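Local coordinates for protein beta-galactosidase (Trichoderma reesei, PDB 3OG2) that probably hydrolyses terminal non-reducing beta-D-galactose residues of beta-D-galactosides, as a glycoside hydrolase of family 35, at residues V61-K66 and L589-A594; A604-T609 and P645-P650; V652-L657 and L893-Q898; E899-L904 and T983-V988. All coordinates share one frame; numbering follows the deposited sequence.

The four contacts show how a many-domain enzyme joins its parts with chemistry suited to depth. Interactions 1 and 4 are buried and polar: the first sets a helix of the TIM-barrel domain against a strand of domain 3, the second ties strand 900-908 of an all-beta domain to the chain after strand 981-982. Both use an arginine and bridging water, interaction 4 with a backbone hydrogen bond as well. Interactions 2 and 3 are partly exposed and apolar, and share the long loop between strands 641-643 and 663-666. Asp605 joins three of them, bound to Arg591 of interaction 1 and to Thr983 of interaction 4, while the backbone carbonyl of Glu648 accepts from the Tyr900 hydroxyl of interaction 4.

Interaction 1 (V61-K66 and L589-A594)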
loop_
_atom_site.group_PDB
_atom_site.type_symbol
_atom_site.label_atom_id
_atom_site.label_comp_id
_atom_site.label_asym_id
_atom_site.label_seq_id
_atom_site.Cartn_x
_atom_site.Cartn_y
_atom_site.Cartn_z
ATOM N N VAL A 61 -9.645 5.181 4.626
ATOM C CA VAL A 61 -8.659 4.111 4.838
ATOM C C VAL A 61 -8.286 4.076 6.300
ATOM O O VAL A 61 -8.106 2.942 6.843
ATOM C CB VAL A 61 -7.531 4.373 3.842
ATOM C CG1 VAL A 61 -7.881 3.830 2.462
ATOM C CG2 VAL A 61 -7.287 5.859 3.707
ATOM N N PHE A 62 -8.155 5.166 7.023
ATOM C CA PHE A 62 -7.822 5.083 8.452
ATOM C C PHE A 62 -8.914 4.391 9.239
ATOM O O PHE A 62 -8.602 3.642 10.172
ATOM C CB PHE A 62 -7.571 6.469 9.044
ATOM C CG PHE A 62 -6.230 7.106 8.772
ATOM C CD1 PHE A 62 -6.142 8.268 8.026
ATOM C CD2 PHE A 62 -5.054 6.586 9.247
ATOM C CE1 PHE A 62 -4.904 8.869 7.787
ATOM C CE2 PHE A 62 -3.817 7.170 9.024
ATOM C CZ PHE A 62 -3.728 8.335 8.299
ATOM N N HIS A 63 -10.187 4.596 8.920
ATOM C CA HIS A 63 -11.231 3.878 9.616
ATOM C C HIS A 63 -11.084 2.361 9.437
ATOM O O HIS A 63 -11.323 1.570 10.324
ATOM C CB HIS A 63 -12.602 4.230 8.998
ATOM C CG HIS A 63 -13.226 5.487 9.425
ATOM N ND1 HIS A 63 -14.214 6.125 8.709
ATOM C CD2 HIS A 63 -13.031 6.161 10.584
ATOM C CE1 HIS A 63 -14.600 7.190 9.390
ATOM N NE2 HIS A 63 -13.886 7.241 10.537
ATOM N N LYS A 64 -10.711 1.969 8.200
ATOM C CA LYS A 64 -10.584 0.539 7.872
ATOM C C LYS A 64 -9.362 -0.035 8.594
ATOM O O LYS A 64 -9.400 -1.206 9.020
ATOM C CB LYS A 64 -10.496 0.397 6.357
ATOM C CG LYS A 64 -11.856 0.636 5.716
ATOM C CD LYS A 64 -11.825 0.880 4.215
ATOM C CE LYS A 64 -13.292 0.997 3.755
ATOM N NZ LYS A 64 -13.406 1.411 2.362
ATOM N N ILE A 65 -8.298 0.732 8.765
ATOM C CA ILE A 65 -7.126 0.217 9.509
ATOM C C ILE A 65 -7.389 0.221 11.002
ATOM O O ILE A 65 -7.067 -0.750 11.693
ATOM C CB ILE A 65 -5.917 1.070 9.122
ATOM C CG1 ILE A 65 -5.594 0.756 7.645
ATOM C CG2 ILE A 65 -4.743 0.806 10.063
ATOM C CD1 ILE A 65 -4.453 1.561 7.077
ATOM N N LYS A 66 -8.004 1.267 11.531
ATOM C CA LYS A 66 -8.342 1.296 12.966
ATOM C C LYS A 66 -9.236 0.108 13.326
ATOM O O LYS A 66 -9.109 -0.479 14.392
ATOM C CB LYS A 66 -9.032 2.625 13.276
ATOM C CG LYS A 66 -9.418 2.809 14.714
ATOM C CD LYS A 66 -8.249 3.197 15.604
ATOM C CE LYS A 66 -8.813 3.547 17.004
ATOM N NZ LYS A 66 -7.662 3.922 17.868
ATOM N N LEU A 589 -18.260 -3.223 7.823
ATOM C CA LEU A 589 -17.308 -2.365 8.483
ATOM C C LEU A 589 -18.032 -1.628 9.617
ATOM O O LEU A 589 -19.117 -1.083 9.367
ATOM C CB LEU A 589 -16.725 -1.311 7.523
ATOM C CG LEU A 589 -15.751 -0.293 8.121
ATOM C CD1 LEU A 589 -14.498 -0.975 8.718
ATOM C CD2 LEU A 589 -15.309 0.687 7.033
ATOM N N ILE A 590 -17.444 -1.584 10.806
ATOM C CA ILE A 590 -17.865 -0.604 11.810
ATOM C C ILE A 590 -16.778 0.436 11.909
ATOM O O ILE A 590 -15.637 0.107 12.209
ATOM C CB ILE A 590 -18.124 -1.264 13.171
ATOM C CG1 ILE A 590 -19.195 -2.342 13.035
ATOM C CG2 ILE A 590 -18.431 -0.198 14.201
ATOM C CD1 ILE A 590 -20.593 -1.836 12.681
ATOM N N ARG A 591 -17.136 1.665 11.548
ATOM C CA ARG A 591 -16.168 2.740 11.500
ATOM C C ARG A 591 -15.978 3.378 12.858
ATOM O O ARG A 591 -14.832 3.700 13.207
ATOM C CB ARG A 591 -16.625 3.844 10.515
ATOM C CG ARG A 591 -16.635 3.341 9.070
ATOM C CD ARG A 591 -17.256 4.475 8.165
ATOM N NE ARG A 591 -17.240 3.951 6.801
ATOM C CZ ARG A 591 -16.193 3.990 6.001
ATOM N NH1 ARG A 591 -15.050 4.584 6.333
ATOM N NH2 ARG A 591 -16.314 3.425 4.803
ATOM N N SER A 592 -17.042 3.618 13.600
ATOM C CA SER A 592 -16.907 4.376 14.859
ATOM C C SER A 592 -18.197 4.225 15.635
ATOM O O SER A 592 -19.248 3.881 15.086
ATOM C CB SER A 592 -16.702 5.866 14.564
ATOM O OG SER A 592 -17.817 6.440 13.883
ATOM N N VAL A 593 -18.127 4.560 16.903
ATOM C CA VAL A 593 -19.284 4.763 17.768
ATOM C C VAL A 593 -19.093 6.088 18.496
ATOM O O VAL A 593 -17.945 6.576 18.686
ATOM C CB VAL A 593 -19.469 3.630 18.793
ATOM C CG1 VAL A 593 -19.751 2.326 18.042
ATOM C CG2 VAL A 593 -18.251 3.536 19.719
ATOM N N ALA A 594 -20.215 6.657 18.924
ATOM C CA ALA A 594 -20.164 7.876 19.737
ATOM C C ALA A 594 -21.397 7.850 20.635
ATOM O O ALA A 594 -22.445 7.267 20.294
ATOM C CB ALA A 594 -20.122 9.131 18.882
HETATM O O HOH W 1 -12.432 2.357 12.787
#
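His63 and Arg591 meet through one hydrogen bond of well-defined geometry. Arg591 NH1 donates to His63 ND1 at 3.0 Å with an N-H...N angle of 161°, and each partner lies nearly in the plane of the other, although ring and guanidinium planes are 65° apart. Water adds a second polar link: one molecule donates to both His63 O and Arg591 O, at 2.8 Å from each, and so joins helix to strand through backbone carbonyls.

Apolar contacts involve the same pair and add Leu589 and Lys64. Arg591 CB lies over one face of the imidazole, 3.9 Å from the His63 ring centroid, a CH-pi contact made while NH1 reaches round to the ring edge. Leu589 swings CG away from its backbone N (chi1 177°), and its CD2 packs 3.7 Å from Lys64 CG while also lying over the centre of the Arg591 guanidinium.

Charge forms the third group. Lys64 NZ and Arg591 NH2 stand 4.3 Å apart, but Asp60 pairs with both, which probably offsets their repulsion, and Asp605 pairs with Arg591 NE; Lys64 NZ also hydrogen-bonds to Arg352 O. The arginine sits at a classic beta bulge, where Arg591 and Ser592 both face Gln603, on an edge strand docked across a barrel helix. Accepting from a guanidinium through ND1, the imidazole is probably neutral, and a neutral ring would carry its proton on NE2.

Interaction 2 (A604-T609 and P645-P650). With NAG (2-acetamido-2-deoxy-beta-D-glucopyranose), chain B.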
loop_
_atom_site.group_PDB
_atom_site.type_symbol
_atom_site.label_atom_id
_atom_site.label_comp_id
_atom_site.label_asym_id
_atom_site.label_seq_id
_atom_site.Cartn_x
_atom_site.Cartn_y
_atom_site.Cartn_z
ATOM N N ALA A 604 -21.381 2.767 10.150
ATOM C CA ALA A 604 -21.154 1.413 9.662
ATOM C C ALA A 604 -21.327 1.342 8.138
ATOM O O ALA A 604 -22.051 2.184 7.601
ATOM C CB ALA A 604 -22.155 0.479 10.302
ATOM N N ASP A 605 -20.694 0.356 7.538
ATOM C CA ASP A 605 -20.943 0.060 6.132
ATOM C C ASP A 605 -21.507 -1.358 6.015
ATOM O O ASP A 605 -21.138 -2.242 6.782
ATOM C CB ASP A 605 -19.690 0.137 5.259
ATOM C CG ASP A 605 -19.183 1.557 5.092
ATOM O OD1 ASP A 605 -19.399 2.428 5.952
ATOM O OD2 ASP A 605 -18.514 1.829 4.020
ATOM N N PHE A 606 -22.399 -1.524 5.049
ATOM C CA PHE A 606 -23.032 -2.792 4.803
ATOM C C PHE A 606 -22.939 -3.175 3.322
ATOM O O PHE A 606 -23.351 -2.423 2.437
ATOM C CB PHE A 606 -24.528 -2.708 5.157
ATOM C CG PHE A 606 -24.727 -2.294 6.597
ATOM C CD1 PHE A 606 -24.585 -3.233 7.621
ATOM C CD2 PHE A 606 -25.070 -0.977 6.904
ATOM C CE1 PHE A 606 -24.775 -2.887 8.951
ATOM C CE2 PHE A 606 -25.259 -0.635 8.247
ATOM C CZ PHE A 606 -25.111 -1.567 9.262
ATOM N N ASN A 607 -22.362 -4.340 3.026
ATOM C CA ASN A 607 -22.310 -4.766 1.621
ATOM C C ASN A 607 -23.324 -5.894 1.372
ATOM O O ASN A 607 -23.581 -6.206 0.189
ATOM C CB ASN A 607 -20.925 -5.206 1.166
ATOM C CG ASN A 607 -20.467 -6.511 1.818
ATOM O OD1 ASN A 607 -20.888 -6.851 2.927
ATOM N ND2 ASN A 607 -19.613 -7.232 1.093
ATOM N N VAL A 608 -23.885 -6.447 2.435
ATOM C CA VAL A 608 -24.902 -7.478 2.353
ATOM C C VAL A 608 -25.844 -7.208 3.519
ATOM O O VAL A 608 -25.544 -6.525 4.510
ATOM C CB VAL A 608 -24.355 -8.901 2.467
ATOM C CG1 VAL A 608 -23.452 -9.191 1.305
ATOM C CG2 VAL A 608 -23.656 -9.116 3.809
ATOM N N THR A 609 -27.048 -7.782 3.470
ATOM C CA THR A 609 -27.923 -7.542 4.635
ATOM C C THR A 609 -27.376 -8.347 5.800
ATOM O O THR A 609 -26.770 -9.423 5.713
ATOM C CB THR A 609 -29.370 -7.846 4.293
ATOM O OG1 THR A 609 -29.339 -9.209 3.952
ATOM C CG2 THR A 609 -29.798 -7.023 3.091
ATOM N N PRO A 645 -30.964 -2.571 10.942
ATOM C CA PRO A 645 -30.936 -1.366 10.102
ATOM C C PRO A 645 -31.379 -1.694 8.684
ATOM O O PRO A 645 -31.182 -2.786 8.111
ATOM C CB PRO A 645 -29.471 -0.925 10.125
ATOM C CG PRO A 645 -28.714 -2.112 10.610
ATOM C CD PRO A 645 -29.639 -2.933 11.468
ATOM N N ALA A 646 -31.982 -0.683 8.056
ATOM C CA ALA A 646 -32.366 -0.766 6.647
ATOM C C ALA A 646 -31.113 -0.960 5.820
ATOM O O ALA A 646 -30.135 -0.230 5.995
ATOM C CB ALA A 646 -33.087 0.508 6.199
ATOM N N ILE A 647 -31.109 -1.951 4.962
ATOM C CA ILE A 647 -30.009 -2.177 4.025
ATOM C C ILE A 647 -30.609 -2.500 2.665
ATOM O O ILE A 647 -31.116 -3.594 2.473
ATOM C CB ILE A 647 -29.061 -3.314 4.488
ATOM C CG1 ILE A 647 -28.495 -3.024 5.885
ATOM C CG2 ILE A 647 -27.984 -3.598 3.437
ATOM C CD1 ILE A 647 -27.933 -4.256 6.545
ATOM N N GLU A 648 -30.593 -1.558 1.758
ATOM C CA GLU A 648 -31.008 -1.819 0.383
ATOM C C GLU A 648 -29.743 -1.753 -0.460
ATOM O O GLU A 648 -29.009 -0.746 -0.365
ATOM C CB GLU A 648 -31.991 -0.749 -0.045
ATOM C CG GLU A 648 -33.167 -0.599 0.929
ATOM C CD GLU A 648 -34.342 -1.335 0.290
ATOM O OE1 GLU A 648 -35.384 -0.699 0.016
ATOM O OE2 GLU A 648 -34.075 -2.546 0.094
ATOM N N ILE A 649 -29.456 -2.778 -1.249
ATOM C CA ILE A 649 -28.299 -2.727 -2.170
ATOM C C ILE A 649 -28.879 -2.566 -3.574
ATOM O O ILE A 649 -29.536 -3.496 -4.086
ATOM C CB ILE A 649 -27.443 -3.994 -2.040
ATOM C CG1 ILE A 649 -26.990 -4.247 -0.589
ATOM C CG2 ILE A 649 -26.251 -4.010 -3.006
ATOM C CD1 ILE A 649 -26.140 -3.145 0.013
ATOM N N PRO A 650 -28.755 -1.400 -4.192
ATOM C CA PRO A 650 -29.453 -1.168 -5.465
ATOM C C PRO A 650 -28.682 -1.752 -6.628
ATOM O O PRO A 650 -27.494 -2.016 -6.511
ATOM C CB PRO A 650 -29.477 0.363 -5.567
ATOM C CG PRO A 650 -28.191 0.767 -4.861
ATOM C CD PRO A 650 -28.013 -0.199 -3.711
HETATM C C1 NAG B . -19.271 -8.538 1.537
HETATM C C2 NAG B . -18.782 -9.337 0.293
HETATM C C3 NAG B . -18.322 -10.729 0.713
HETATM C C4 NAG B . -17.193 -10.562 1.790
HETATM C C5 NAG B . -17.725 -9.666 2.936
HETATM C C6 NAG B . -16.593 -9.322 3.903
HETATM C C7 NAG B . -20.148 -8.689 -1.630
HETATM C C8 NAG B . -21.352 -9.021 -2.454
HETATM N N2 NAG B . -19.907 -9.506 -0.599
HETATM O O3 NAG B . -17.730 -11.340 -0.444
HETATM O O4 NAG B . -16.975 -11.849 2.361
HETATM O O5 NAG B . -18.108 -8.415 2.364
HETATM O O6 NAG B . -17.185 -8.720 5.050
HETATM O O7 NAG B . -19.470 -7.659 -1.795
#
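Ile647 lays its outer end over one face of the Phe606 ring. Its CD1 is 4.0 Å from the Phe606 ring centroid, 28° off the normal, CG1 follows beside it above the rim, and the two side chains cross at about a right angle. With CG1 anti to the carbonyl carbon (chi1 -57°), Ile647 sends CG1 and CD1 to the ring and leaves CG2 to Thr609, whose methyl CG2 it meets at 3.9 Å. Pro645 CG reaches the far end of the same ring, 3.9 Å from Phe606 CZ. Ile649 CD1 comes within 3.8 Å of Phe606 O.

No hydrogen bond spans the two segments. The arrangement is apolar packing between the end of strand 599-605 in domain 3 and the linker that follows strand 641-643. Pro645, Ile647 and Ile649 point at the strand's continuation, while Ala646 and Glu648, which alternate with them, point away.

Asn607 also points away from the linker: its ND2 carries an N-linked GlcNAc through a 1.4 Å covalent bond to NAG C1. Farther out, Leu982 bonds by its backbone to Phe606 and touches its side chain, Pro645 rests on Leu631, and Pro980 backs Ile649. Gly984 N hydrogen-bonds to Asp605 OD1.

Interaction 3 (V652-L657 and L893-Q898); sequences VQVPEL and LHLPAQ
Leu895 points its side chain at the 652-657 segment and is met there by two valines from different directions. Its CD2 is the shared touching point: Val652 CG1 approaches at 4.1 Å with the side chains at about a right angle, whereas Val654 CG1 arrives on a slant, 4.0 Å from Leu895 CD2. The carbonyl of Gln653, between the valines, also borders this methyl. Leu893 works differently. With CG turned anti to its carbonyl carbon (chi1 -72°), it extends CD2 to the proline ring, 3.7 Å from Pro655 CD, and crosses it at about a right angle.

The side chains thus meet wholly through apolar groups, methyls and a proline ring. Just beyond, Pro896 centres an inverse gamma turn, closed by Ala897 N to Leu895 O at 2.8 Å.

The linker thereby lies along the end of strand 883-894 in the later of the two all-beta domains. Strand 900-908 adjoins through Ile902 against Val652 and Leu904 beside both leucines, while strand 973-977 supplies Leu975 to Val654.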
loop_
_atom_site.group_PDB
_atom_site.type_symbol
_atom_site.label_atom_id
_atom_site.label_comp_id
_atom_site.label_asym_id
_atom_site.label_seq_id
_atom_site.Cartn_x
_atom_site.Cartn_y
_atom_site.Cartn_z
ATOM N N VAL A 652 -26.980 -0.921 -9.975
ATOM C CA VAL A 652 -26.388 0.307 -10.481
ATOM C C VAL A 652 -26.157 0.177 -11.985
ATOM O O VAL A 652 -25.618 -0.798 -12.473
ATOM C CB VAL A 652 -25.109 0.567 -9.696
ATOM C CG1 VAL A 652 -24.046 1.273 -10.514
ATOM C CG2 VAL A 652 -25.515 1.381 -8.445
ATOM N N GLN A 653 -26.599 1.217 -12.646
ATOM C CA GLN A 653 -26.343 1.353 -14.068
ATOM C C GLN A 653 -25.365 2.512 -14.272
ATOM O O GLN A 653 -25.448 3.630 -13.749
ATOM C CB GLN A 653 -27.603 1.544 -14.917
ATOM C CG GLN A 653 -27.758 0.533 -16.038
ATOM C CD GLN A 653 -26.575 0.189 -16.907
ATOM O OE1 GLN A 653 -26.623 0.383 -18.142
ATOM N NE2 GLN A 653 -25.482 -0.357 -16.362
ATOM N N VAL A 654 -24.365 2.212 -15.071
ATOM C CA VAL A 654 -23.462 3.320 -15.422
ATOM C C VAL A 654 -23.445 3.440 -16.944
ATOM O O VAL A 654 -23.831 2.521 -17.679
ATOM C CB VAL A 654 -22.044 3.129 -14.856
ATOM C CG1 VAL A 654 -22.012 3.262 -13.335
ATOM C CG2 VAL A 654 -21.517 1.812 -15.395
ATOM N N PRO A 655 -23.038 4.592 -17.429
ATOM C CA PRO A 655 -23.065 4.791 -18.881
ATOM C C PRO A 655 -22.129 3.798 -19.577
ATOM O O PRO A 655 -21.107 3.400 -19.017
ATOM C CB PRO A 655 -22.527 6.209 -19.066
ATOM C CG PRO A 655 -22.600 6.852 -17.744
ATOM C CD PRO A 655 -22.523 5.782 -16.709
ATOM N N GLU A 656 -22.533 3.427 -20.785
ATOM C CA GLU A 656 -21.727 2.703 -21.752
ATOM C C GLU A 656 -20.656 3.588 -22.389
ATOM O O GLU A 656 -20.974 4.551 -23.088
ATOM C CB GLU A 656 -22.632 2.143 -22.867
ATOM C CG GLU A 656 -23.659 1.163 -22.343
ATOM C CD GLU A 656 -24.550 0.622 -23.450
ATOM O OE1 GLU A 656 -25.780 0.895 -23.429
ATOM O OE2 GLU A 656 -23.948 -0.073 -24.307
ATOM N N LEU A 657 -19.378 3.295 -22.178
ATOM C CA LEU A 657 -18.326 4.139 -22.750
ATOM C C LEU A 657 -18.346 4.129 -24.277
ATOM O O LEU A 657 -17.954 5.085 -24.939
ATOM C CB LEU A 657 -16.949 3.671 -22.241
ATOM C CG LEU A 657 -16.780 3.739 -20.715
ATOM C CD1 LEU A 657 -15.330 3.391 -20.377
ATOM C CD2 LEU A 657 -17.117 5.101 -20.175
ATOM N N LEU A 893 -21.799 11.360 -14.708
ATOM C CA LEU A 893 -22.165 10.316 -13.753
ATOM C C LEU A 893 -23.182 10.875 -12.795
ATOM O O LEU A 893 -23.099 12.063 -12.449
ATOM C CB LEU A 893 -20.960 9.875 -12.907
ATOM C CG LEU A 893 -19.921 9.062 -13.673
ATOM C CD1 LEU A 893 -18.728 8.761 -12.757
ATOM C CD2 LEU A 893 -20.528 7.795 -14.259
ATOM N N HIS A 894 -24.183 10.129 -12.371
ATOM C CA HIS A 894 -25.213 10.572 -11.436
ATOM C C HIS A 894 -25.506 9.351 -10.562
ATOM O O HIS A 894 -26.459 8.621 -10.771
ATOM C CB HIS A 894 -26.451 11.091 -12.211
ATOM C CG HIS A 894 -26.054 12.348 -12.979
ATOM N ND1 HIS A 894 -25.698 12.349 -14.335
ATOM C CD2 HIS A 894 -25.796 13.614 -12.568
ATOM C CE1 HIS A 894 -25.319 13.531 -14.720
ATOM N NE2 HIS A 894 -25.388 14.323 -13.663
ATOM N N LEU A 895 -24.615 9.078 -9.638
ATOM C CA LEU A 895 -24.669 7.927 -8.772
ATOM C C LEU A 895 -24.932 8.341 -7.325
ATOM O O LEU A 895 -24.546 9.446 -6.932
ATOM C CB LEU A 895 -23.303 7.173 -8.853
ATOM C CG LEU A 895 -23.026 6.538 -10.220
ATOM C CD1 LEU A 895 -21.568 6.068 -10.283
ATOM C CD2 LEU A 895 -23.961 5.380 -10.498
ATOM N N PRO A 896 -25.579 7.495 -6.520
ATOM C CA PRO A 896 -25.936 7.852 -5.131
ATOM C C PRO A 896 -24.759 7.744 -4.162
ATOM O O PRO A 896 -24.769 6.953 -3.219
ATOM C CB PRO A 896 -27.049 6.848 -4.819
ATOM C CG PRO A 896 -26.629 5.607 -5.602
ATOM C CD PRO A 896 -26.079 6.157 -6.884
ATOM N N ALA A 897 -23.771 8.599 -4.388
ATOM C CA ALA A 897 -22.485 8.570 -3.642
ATOM C C ALA A 897 -22.648 9.040 -2.206
ATOM O O ALA A 897 -21.870 8.683 -1.320
ATOM C CB ALA A 897 -21.486 9.454 -4.377
ATOM N N GLN A 898 -23.679 9.839 -1.909
ATOM C CA GLN A 898 -23.953 10.198 -0.538
ATOM C C GLN A 898 -24.257 8.948 0.307
ATOM O O GLN A 898 -23.818 8.860 1.438
ATOM C CB GLN A 898 -25.127 11.177 -0.486
ATOM C CG GLN A 898 -25.087 11.991 0.813
ATOM C CD GLN A 898 -26.338 12.865 0.796
ATOM O OE1 GLN A 898 -26.956 12.992 -0.271
ATOM N NE2 GLN A 898 -26.681 13.425 1.945
#

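Interaction 4 (E899-L904 and T983-V988)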
loop_
_atom_site.group_PDB
_atom_site.type_symbol
_atom_site.label_atom_id
_atom_site.label_comp_id
_atom_site.label_asym_id
_atom_site.label_seq_id
_atom_site.Cartn_x
_atom_site.Cartn_y
_atom_site.Cartn_z
ATOM N N GLU A 899 -25.021 8.012 -0.219
ATOM C CA GLU A 899 -25.445 6.832 0.540
ATOM C C GLU A 899 -24.603 5.611 0.279
ATOM O O GLU A 899 -24.613 4.724 1.165
ATOM C CB GLU A 899 -26.922 6.481 0.247
ATOM C CG GLU A 899 -27.868 7.650 0.539
ATOM C CD GLU A 899 -27.945 8.762 -0.484
ATOM O OE1 GLU A 899 -27.683 8.597 -1.707
ATOM O OE2 GLU A 899 -28.284 9.927 -0.097
ATOM N N TYR A 900 -23.917 5.521 -0.858
ATOM C CA TYR A 900 -23.239 4.289 -1.225
ATOM C C TYR A 900 -21.816 4.574 -1.689
ATOM O O TYR A 900 -21.577 5.568 -2.382
ATOM C CB TYR A 900 -23.929 3.578 -2.423
ATOM C CG TYR A 900 -25.330 3.135 -2.000
ATOM C CD1 TYR A 900 -25.487 1.884 -1.419
ATOM C CD2 TYR A 900 -26.413 3.955 -2.159
ATOM C CE1 TYR A 900 -26.745 1.425 -1.008
ATOM C CE2 TYR A 900 -27.677 3.544 -1.760
ATOM C CZ TYR A 900 -27.817 2.299 -1.192
ATOM O OH TYR A 900 -29.071 1.892 -0.786
ATOM N N ASP A 901 -20.944 3.636 -1.355
ATOM C CA ASP A 901 -19.573 3.584 -1.926
ATOM C C ASP A 901 -19.662 2.630 -3.104
ATOM O O ASP A 901 -19.896 1.410 -2.914
ATOM C CB ASP A 901 -18.642 3.115 -0.834
ATOM C CG ASP A 901 -17.210 2.903 -1.249
ATOM O OD1 ASP A 901 -16.877 3.091 -2.439
ATOM O OD2 ASP A 901 -16.375 2.524 -0.388
ATOM N N ILE A 902 -19.447 3.109 -4.313
ATOM C CA ILE A 902 -19.579 2.295 -5.525
ATOM C C ILE A 902 -18.252 2.389 -6.263
ATOM O O ILE A 902 -18.060 3.329 -7.042
ATOM C CB ILE A 902 -20.730 2.771 -6.434
ATOM C CG1 ILE A 902 -22.073 2.804 -5.688
ATOM C CG2 ILE A 902 -20.793 1.930 -7.690
ATOM C CD1 ILE A 902 -23.170 3.618 -6.354
ATOM N N PRO A 903 -17.323 1.479 -6.085
ATOM C CA PRO A 903 -16.056 1.516 -6.812
ATOM C C PRO A 903 -16.214 1.368 -8.326
ATOM O O PRO A 903 -16.913 0.486 -8.781
ATOM C CB PRO A 903 -15.300 0.317 -6.232
ATOM C CG PRO A 903 -15.913 0.117 -4.881
ATOM C CD PRO A 903 -17.391 0.392 -5.089
ATOM N N LEU A 904 -15.533 2.260 -9.060
ATOM C CA LEU A 904 -15.592 2.249 -10.534
ATOM C C LEU A 904 -14.234 1.980 -11.131
ATOM O O LEU A 904 -13.202 2.421 -10.566
ATOM C CB LEU A 904 -16.089 3.602 -11.059
ATOM C CG LEU A 904 -17.580 3.853 -10.731
ATOM C CD1 LEU A 904 -17.953 5.244 -11.269
ATOM C CD2 LEU A 904 -18.485 2.777 -11.302
ATOM N N THR A 983 -23.030 3.057 3.008
ATOM C CA THR A 983 -21.859 3.550 3.705
ATOM C C THR A 983 -22.157 4.628 4.740
ATOM O O THR A 983 -23.025 5.500 4.538
ATOM C CB THR A 983 -20.799 4.067 2.679
ATOM O OG1 THR A 983 -19.603 4.369 3.388
ATOM C CG2 THR A 983 -21.222 5.382 2.035
ATOM N N GLY A 984 -21.380 4.577 5.835
ATOM C CA GLY A 984 -21.402 5.544 6.918
ATOM C C GLY A 984 -20.120 6.370 6.913
ATOM O O GLY A 984 -19.841 7.012 7.912
ATOM N N ARG A 985 -19.367 6.358 5.797
ATOM C CA ARG A 985 -18.156 7.160 5.695
ATOM C C ARG A 985 -18.448 8.631 5.713
ATOM O O ARG A 985 -19.597 9.080 5.491
ATOM C CB ARG A 985 -17.441 6.825 4.369
ATOM C CG ARG A 985 -18.209 7.404 3.168
ATOM C CD ARG A 985 -17.568 6.893 1.873
ATOM N NE ARG A 985 -18.443 7.298 0.753
ATOM C CZ ARG A 985 -18.124 7.059 -0.514
ATOM N NH1 ARG A 985 -16.985 6.450 -0.845
ATOM N NH2 ARG A 985 -18.968 7.433 -1.478
ATOM N N GLU A 986 -17.413 9.437 5.914
ATOM C CA GLU A 986 -17.521 10.875 5.704
ATOM C C GLU A 986 -17.515 11.125 4.206
ATOM O O GLU A 986 -16.897 10.415 3.400
ATOM C CB GLU A 986 -16.358 11.622 6.361
ATOM C CG GLU A 986 -16.285 11.504 7.858
ATOM C CD GLU A 986 -17.443 11.970 8.686
ATOM O OE1 GLU A 986 -17.931 13.088 8.389
ATOM O OE2 GLU A 986 -17.904 11.302 9.635
ATOM N N ARG A 987 -18.239 12.148 3.778
ATOM C CA ARG A 987 -18.457 12.408 2.362
ATOM C C ARG A 987 -17.158 12.691 1.622
ATOM O O ARG A 987 -16.243 13.324 2.155
ATOM C CB ARG A 987 -19.449 13.591 2.222
ATOM C CG ARG A 987 -20.889 13.107 2.471
ATOM C CD ARG A 987 -21.999 13.949 1.910
ATOM N NE ARG A 987 -22.852 14.501 2.931
ATOM C CZ ARG A 987 -22.984 14.478 4.233
ATOM N NH1 ARG A 987 -22.210 13.804 5.069
ATOM N NH2 ARG A 987 -23.993 15.199 4.750
ATOM N N VAL A 988 -17.125 12.220 0.376
ATOM C CA VAL A 988 -15.978 12.408 -0.504
ATOM C C VAL A 988 -16.159 13.678 -1.331
ATOM O O VAL A 988 -17.131 13.835 -2.030
ATOM C CB VAL A 988 -15.776 11.222 -1.454
ATOM C CG1 VAL A 988 -14.510 11.403 -2.315
ATOM C CG2 VAL A 988 -15.700 9.899 -0.705
HETATM O O HOH W 2 -25.762 5.247 3.690
HETATM O O HOH W 3 -15.135 4.699 0.535
HETATM O O HOH W 4 -16.384 5.444 -3.739
#
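Thr983 N donates to Glu899 O at 2.9 Å with an angle of 163°, the direct hydrogen bond between the two segments. A water bridges beside it, donating to Glu899 O and to Thr983 O, so the Glu899 carbonyl accepts twice. Asp901 and Arg985 are linked less directly. Asp901 OD1 lies 3.7 Å from Arg985 NH1, a long salt bridge out of the guanidinium plane that acts by charge alone; hydrogen bonding is left to two waters, each accepting from NH1 and donating to one carboxylate oxygen, 2.7 Å to Asp901 OD2 and 2.7 Å to Asp901 OD1.

Thr983 forms an ST turn: with OG1 anti to its own N (chi1 -172°), the hydroxyl accepts from Arg985 N at 3.1 Å, and its outside partner is Asp605 OD2. The turn follows directly on the short strand 981-982, which pairs antiparallel with strand 900-908 of the later all-beta domain, and leads the chain off toward its C-terminus. Arg985 NH2 has its main partner in Glu945 and a further one in Ala897 O.

In the packing around these groups the guanidinium is sandwiched. Asp901 CB sits over one face, toward the rim, and Val988 CG2 over the centre of the opposite one. Thr983 CG2 lies against the strand backbone, 3.6 Å from Glu899 O and near Asp901 N. Tyr900 points away from the 983-988 segment; its OH is hydrogen-bonded to Glu648 O, and its side chain rests on Pro650.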